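Local coordinates for protein peroxin 22 (Pichia angusta, PDB 5NKZ) that is probably involved in peroxisome biogenesis and, through its soluble domain, forms a complex with the ubiquitin-conjugating enzyme Pex4p, at residues C[29-34]-C[52-57]; C[56-61]-C[92-97]. All blocks are in the same frame, centred on the assembly; numbering follows the deposited sequence. Where two conformers were deposited one is given.

Contact 1 (C[29-34]-C[52-57]); sequences GQSVSL and YPNLTV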
loop_
_atom_site.group_PDB
_atom_site.type_symbol
_atom_site.label_atom_id
_atom_site.label_comp_id
_atom_site.label_asym_id
_atom_site.label_seq_id
_atom_site.Cartn_x
_atom_site.Cartn_y
_atom_site.Cartn_z
ATOM N N GLY C 29 17.156 -9.106 -9.043
ATOM C CA GLY C 29 16.297 -7.884 -8.946
ATOM C C GLY C 29 16.484 -7.039 -10.180
ATOM O O GLY C 29 17.524 -6.434 -10.355
ATOM N N GLN C 30 15.477 -6.993 -11.044
ATOM C CA GLN C 30 15.615 -6.415 -12.388
ATOM C C GLN C 30 14.267 -5.753 -12.739
ATOM O O GLN C 30 13.532 -6.275 -13.588
ATOM C CB GLN C 30 15.987 -7.580 -13.379
ATOM C CG GLN C 30 16.210 -7.260 -14.874
ATOM C CD GLN C 30 15.663 -8.348 -15.831
ATOM O OE1 GLN C 30 15.631 -8.190 -17.064
ATOM N NE2 GLN C 30 15.233 -9.456 -15.259
ATOM N N SER C 31 13.911 -4.627 -12.102
ATOM C CA SER C 31 12.461 -4.173 -12.024
ATOM C C SER C 31 11.854 -3.634 -13.311
ATOM O O SER C 31 12.333 -2.651 -13.799
ATOM C CB SER C 31 12.316 -3.074 -10.958
ATOM O OG SER C 31 12.401 -3.622 -9.657
ATOM N N VAL C 32 10.811 -4.251 -13.848
ATOM C CA VAL C 32 10.262 -3.825 -15.128
ATOM C C VAL C 32 8.742 -3.706 -15.037
ATOM O O VAL C 32 8.055 -4.610 -14.511
ATOM C CB VAL C 32 10.650 -4.816 -16.283
ATOM C CG1 VAL C 32 10.109 -4.363 -17.660
ATOM C CG2 VAL C 32 12.144 -5.096 -16.278
ATOM N N SER C 33 8.231 -2.580 -15.538
ATOM C CA SER C 33 6.795 -2.396 -15.713
ATOM C C SER C 33 6.468 -2.615 -17.181
ATOM O O SER C 33 7.033 -1.956 -18.050
ATOM C CB SER C 33 6.322 -0.990 -15.247
ATOM O OG SER C 33 6.307 -0.859 -13.822
ATOM N N LEU C 34 5.542 -3.514 -17.471
ATOM C CA LEU C 34 5.228 -3.819 -18.849
ATOM C C LEU C 34 3.809 -3.460 -19.158
ATOM O O LEU C 34 2.904 -4.076 -18.600
ATOM C CB LEU C 34 5.457 -5.329 -19.084
ATOM C CG LEU C 34 5.158 -5.910 -20.474
ATOM C CD1 LEU C 34 5.895 -5.114 -21.548
ATOM C CD2 LEU C 34 5.528 -7.386 -20.485
ATOM N N TYR C 52 10.729 -13.818 -14.023
ATOM C CA TYR C 52 11.061 -12.546 -13.324
ATOM C C TYR C 52 10.030 -12.105 -12.219
ATOM O O TYR C 52 8.879 -11.714 -12.556
ATOM C CB TYR C 52 11.216 -11.420 -14.348
ATOM C CG TYR C 52 12.052 -11.729 -15.607
ATOM C CD1 TYR C 52 13.101 -12.647 -15.600
ATOM C CD2 TYR C 52 11.816 -11.018 -16.799
ATOM C CE1 TYR C 52 13.861 -12.884 -16.762
ATOM C CE2 TYR C 52 12.545 -11.230 -17.953
ATOM C CZ TYR C 52 13.576 -12.170 -17.954
ATOM O OH TYR C 52 14.308 -12.367 -19.124
ATOM N N PRO C 53 10.421 -12.194 -10.906
ATOM C CA PRO C 53 9.494 -11.785 -9.843
ATOM C C PRO C 53 9.143 -10.296 -9.862
ATOM O O PRO C 53 7.981 -9.917 -9.614
ATOM C CB PRO C 53 10.264 -12.117 -8.549
ATOM C CG PRO C 53 11.256 -13.151 -8.929
ATOM C CD PRO C 53 11.664 -12.730 -10.315
ATOM N N ASN C 54 10.130 -9.469 -10.205
ATOM C CA ASN C 54 9.949 -8.020 -10.344
ATOM C C ASN C 54 9.459 -7.541 -11.714
ATOM O O ASN C 54 9.769 -6.403 -12.137
ATOM C CB ASN C 54 11.233 -7.273 -9.972
ATOM C CG ASN C 54 11.696 -7.591 -8.576
ATOM O OD1 ASN C 54 11.683 -8.748 -8.139
ATOM N ND2 ASN C 54 12.107 -6.551 -7.853
ATOM N N LEU C 55 8.702 -8.375 -12.416
ATOM C CA LEU C 55 8.067 -7.924 -13.623
ATOM C C LEU C 55 6.665 -7.671 -13.168
ATOM O O LEU C 55 6.169 -8.364 -12.251
ATOM C CB LEU C 55 8.133 -8.980 -14.698
ATOM C CG LEU C 55 7.209 -8.843 -15.922
ATOM C CD1 LEU C 55 7.441 -7.602 -16.766
ATOM C CD2 LEU C 55 7.429 -10.109 -16.768
ATOM N N THR C 56 6.051 -6.645 -13.741
ATOM C CA THR C 56 4.735 -6.241 -13.337
ATOM C C THR C 56 4.062 -5.767 -14.609
ATOM O O THR C 56 4.590 -4.920 -15.324
ATOM C CB THR C 56 4.816 -5.135 -12.241
ATOM O OG1 THR C 56 5.562 -5.599 -11.088
ATOM C CG2 THR C 56 3.411 -4.735 -11.791
ATOM N N VAL C 57 2.914 -6.341 -14.905
ATOM C CA VAL C 57 2.201 -6.094 -16.143
ATOM C C VAL C 57 0.954 -5.217 -15.917
ATOM O O VAL C 57 0.114 -5.486 -15.039
ATOM C CB VAL C 57 1.757 -7.438 -16.774
ATOM C CG1 VAL C 57 0.693 -7.245 -17.846
ATOM C CG2 VAL C 57 2.958 -8.184 -17.360
#
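V32, S33 and L34 pair in parallel with L55, T56 and V57. V32 N gives a hydrogen bond to N54 O (2.9 Å). V32 O takes one from T56 N (3.0 Å), and this bond is the more bent, at 134° on the hydrogen. L34 N bonds to T56 O (2.7 Å), and the pairing runs on to I58. Thus V32 is gripped through both its N-H and its carbonyl. The type I turn from Y52 to L55 brings the N54 carbonyl up to the start of strand 32-36.

L34 makes the main apolar contact. Its CB packs on L55 CD1 at 3.8 Å and also passes near T56 O. CG lies anti to the backbone N (chi1 179°) and stands slightly farther from V57; CD2 turns back toward it. At the tip, CD2 lies 4.1 Å from V57 CG2 and near L55 CD1. L34 and V57 run side by side, pointing the same way.

Before the strands, N54 ND2 makes a weak hydrogen bond to S31 OG (3.5 Å). The amide end of Q30 sits over one face of the Y52 ring, above its centre, with the two planes 73° apart. With an alanine in place of Y52, the end of Q30 would probably lose the surface it rests on and be set free to turn.

Two faces result. V32, L34, L55 and V57 share one, where L55 and V57 meet L49 of helix 46-51. S33 and T56 point to the other, where both touch L97 of helix 87-97, and S33 OG is hydrogen-bonded to S99 OG. The pairing joins the two strands of a beta-alpha-beta unit whose helix is 46-51, and strand 101-103 lies on the far side of strand 32-36.

Contact 2 (C[56-61]-C[92-97]); sequences TVILHP and HVLKQL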
loop_
_atom_site.group_PDB
_atom_site.type_symbol
_atom_site.label_atom_id
_atom_site.label_comp_id
_atom_site.label_asym_id
_atom_site.label_seq_id
_atom_site.Cartn_x
_atom_site.Cartn_y
_atom_site.Cartn_z
ATOM N N THR C 56 6.051 -6.645 -13.741
ATOM C CA THR C 56 4.735 -6.241 -13.337
ATOM C C THR C 56 4.062 -5.767 -14.609
ATOM O O THR C 56 4.590 -4.920 -15.324
ATOM C CB THR C 56 4.816 -5.135 -12.241
ATOM O OG1 THR C 56 5.562 -5.599 -11.088
ATOM C CG2 THR C 56 3.411 -4.735 -11.791
ATOM N N VAL C 57 2.914 -6.341 -14.905
ATOM C CA VAL C 57 2.201 -6.094 -16.143
ATOM C C VAL C 57 0.954 -5.217 -15.917
ATOM O O VAL C 57 0.114 -5.486 -15.039
ATOM C CB VAL C 57 1.757 -7.438 -16.774
ATOM C CG1 VAL C 57 0.693 -7.245 -17.846
ATOM C CG2 VAL C 57 2.958 -8.184 -17.360
ATOM N N ILE C 58 0.792 -4.233 -16.789
ATOM C CA ILE C 58 -0.306 -3.302 -16.733
ATOM C C ILE C 58 -1.149 -3.424 -18.012
ATOM O O ILE C 58 -0.703 -3.062 -19.106
ATOM C CB ILE C 58 0.270 -1.866 -16.516
ATOM C CG1 ILE C 58 1.207 -1.882 -15.291
ATOM C CG2 ILE C 58 -0.838 -0.812 -16.341
ATOM C CD1 ILE C 58 2.197 -0.751 -15.272
ATOM N N LEU C 59 -2.373 -3.915 -17.885
ATOM C CA LEU C 59 -3.240 -4.065 -19.071
ATOM C C LEU C 59 -4.014 -2.789 -19.386
ATOM O O LEU C 59 -4.629 -2.173 -18.503
ATOM C CB LEU C 59 -4.215 -5.237 -18.910
ATOM C CG LEU C 59 -3.529 -6.528 -18.441
ATOM C CD1 LEU C 59 -4.581 -7.470 -17.881
ATOM C CD2 LEU C 59 -2.705 -7.176 -19.547
ATOM N N HIS C 60 -3.965 -2.405 -20.653
ATOM C CA HIS C 60 -4.871 -1.419 -21.233
ATOM C C HIS C 60 -6.310 -1.813 -20.879
ATOM O O HIS C 60 -6.579 -2.991 -20.612
ATOM C CB HIS C 60 -4.686 -1.443 -22.755
ATOM C CG HIS C 60 -5.052 -0.176 -23.456
ATOM N ND1 HIS C 60 -6.073 -0.112 -24.377
ATOM C CD2 HIS C 60 -4.492 1.057 -23.426
ATOM C CE1 HIS C 60 -6.156 1.115 -24.857
ATOM N NE2 HIS C 60 -5.210 1.849 -24.292
ATOM N N PRO C 61 -7.234 -0.833 -20.855
ATOM C CA PRO C 61 -8.658 -1.162 -20.726
ATOM C C PRO C 61 -9.121 -2.171 -21.779
ATOM O O PRO C 61 -9.953 -3.015 -21.474
ATOM C CB PRO C 61 -9.362 0.184 -20.950
ATOM C CG PRO C 61 -8.355 1.213 -20.614
ATOM C CD PRO C 61 -7.013 0.627 -20.870
ATOM N N HIS C 92 -0.374 6.846 -13.953
ATOM C CA HIS C 92 -0.382 6.871 -12.491
ATOM C C HIS C 92 0.107 5.558 -11.926
ATOM O O HIS C 92 0.859 5.542 -10.945
ATOM C CB HIS C 92 -1.772 7.236 -11.936
ATOM C CG HIS C 92 -2.263 8.549 -12.452
ATOM N ND1 HIS C 92 -3.475 8.688 -13.105
ATOM C CD2 HIS C 92 -1.662 9.762 -12.487
ATOM C CE1 HIS C 92 -3.610 9.938 -13.496
ATOM N NE2 HIS C 92 -2.530 10.611 -13.127
ATOM N N VAL C 93 -0.302 4.460 -12.555
ATOM C CA VAL C 93 0.146 3.150 -12.118
ATOM C C VAL C 93 1.666 2.989 -12.310
ATOM O O VAL C 93 2.357 2.470 -11.430
ATOM C CB VAL C 93 -0.636 2.019 -12.816
ATOM C CG1 VAL C 93 -0.069 0.651 -12.418
ATOM C CG2 VAL C 93 -2.117 2.094 -12.468
ATOM N N LEU C 94 2.181 3.463 -13.439
ATOM C CA LEU C 94 3.614 3.416 -13.694
ATOM C C LEU C 94 4.373 4.221 -12.645
ATOM O O LEU C 94 5.346 3.731 -12.056
ATOM C CB LEU C 94 3.935 3.957 -15.090
ATOM C CG LEU C 94 3.562 3.060 -16.270
ATOM C CD1 LEU C 94 3.878 3.710 -17.609
ATOM C CD2 LEU C 94 4.296 1.738 -16.124
ATOM N N LYS C 95 3.901 5.451 -12.418
ATOM C CA LYS C 95 4.496 6.383 -11.441
ATOM C C LYS C 95 4.377 5.889 -10.032
ATOM O O LYS C 95 5.282 6.088 -9.250
ATOM C CB LYS C 95 3.858 7.760 -11.537
ATOM C CG LYS C 95 4.266 8.520 -12.791
ATOM C CD LYS C 95 3.191 9.445 -13.341
ATOM C CE LYS C 95 2.755 10.492 -12.339
ATOM N NZ LYS C 95 3.780 11.549 -12.153
ATOM N N GLN C 96 3.276 5.220 -9.708
ATOM C CA GLN C 96 3.157 4.613 -8.391
ATOM C C GLN C 96 4.146 3.479 -8.269
ATOM O O GLN C 96 4.795 3.403 -7.225
ATOM C CB GLN C 96 1.740 4.132 -8.071
ATOM C CG GLN C 96 1.592 3.289 -6.794
ATOM C CD GLN C 96 2.263 3.857 -5.569
ATOM O OE1 GLN C 96 2.168 5.040 -5.307
ATOM N NE2 GLN C 96 2.935 3.011 -4.803
ATOM N N LEU C 97 4.271 2.620 -9.308
ATOM C CA LEU C 97 5.159 1.441 -9.238
ATOM C C LEU C 97 6.610 1.854 -9.189
ATOM O O LEU C 97 7.377 1.310 -8.388
ATOM C CB LEU C 97 4.921 0.437 -10.399
ATOM C CG LEU C 97 3.723 -0.521 -10.219
ATOM C CD1 LEU C 97 3.183 -0.997 -11.555
ATOM C CD2 LEU C 97 4.050 -1.713 -9.330
#
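I58 reaches from strand 56-59 into the side of helix 92-97, and its CD1 does most of the touching. CG1 lies beside the backbone N (chi1 -53°), and the rest runs on nearly extended (chi2 158°), a shape that puts CD1 at the helix surface. There it meets V93 CG1 at 3.9 Å and L97 CD1 at 3.9 Å, tip to tip in both cases. L94 comes in obliquely from one side, but it was modelled in two conformers, so its close approach to I58 is doubtful.

T56 adds the second point of contact. Its methyl CG2 is anti to the backbone N and meets L97 CD1 end to end at 3.8 Å. L97 thus receives two residues of the strand on one methyl. V93 and L97 are one helical turn apart and face the strand together. The interface is apolar throughout. L97 also packs on an aromatic side chain of the other protein chain.

The helix runs nearly antiparallel to the strand, at 164° and 10.2 Å between axes. A helix packed on a parallel sheet and running against its strands, with helix 46-51 on the opposite face, is the layering of a Rossmann-like alpha/beta fold.

How the contacts relate
Both contacts are buried and both use strand 55-59, with T56 and V57 in common. Contact 1 is made within the sheet, and backbone hydrogen bonds to strand 32-36 carry it. Contact 2 stands on the sheet face and depends on apolar side-chain atoms, mostly methyls. Strand 55-59 therefore serves twice: one edge pairs with strand 32-36 and one face receives helix 87-97. The two meet where S33 CB packs against I58 CD1, and L34 O probably accepts a hydrogen bond from I58 N at 2.8 Å, continuing the pairing of contact 1. At the 29-31 and 52-54 end of contact 1 the side-chain contacts are weak and involve polar groups, and the touching residues are partly exposed.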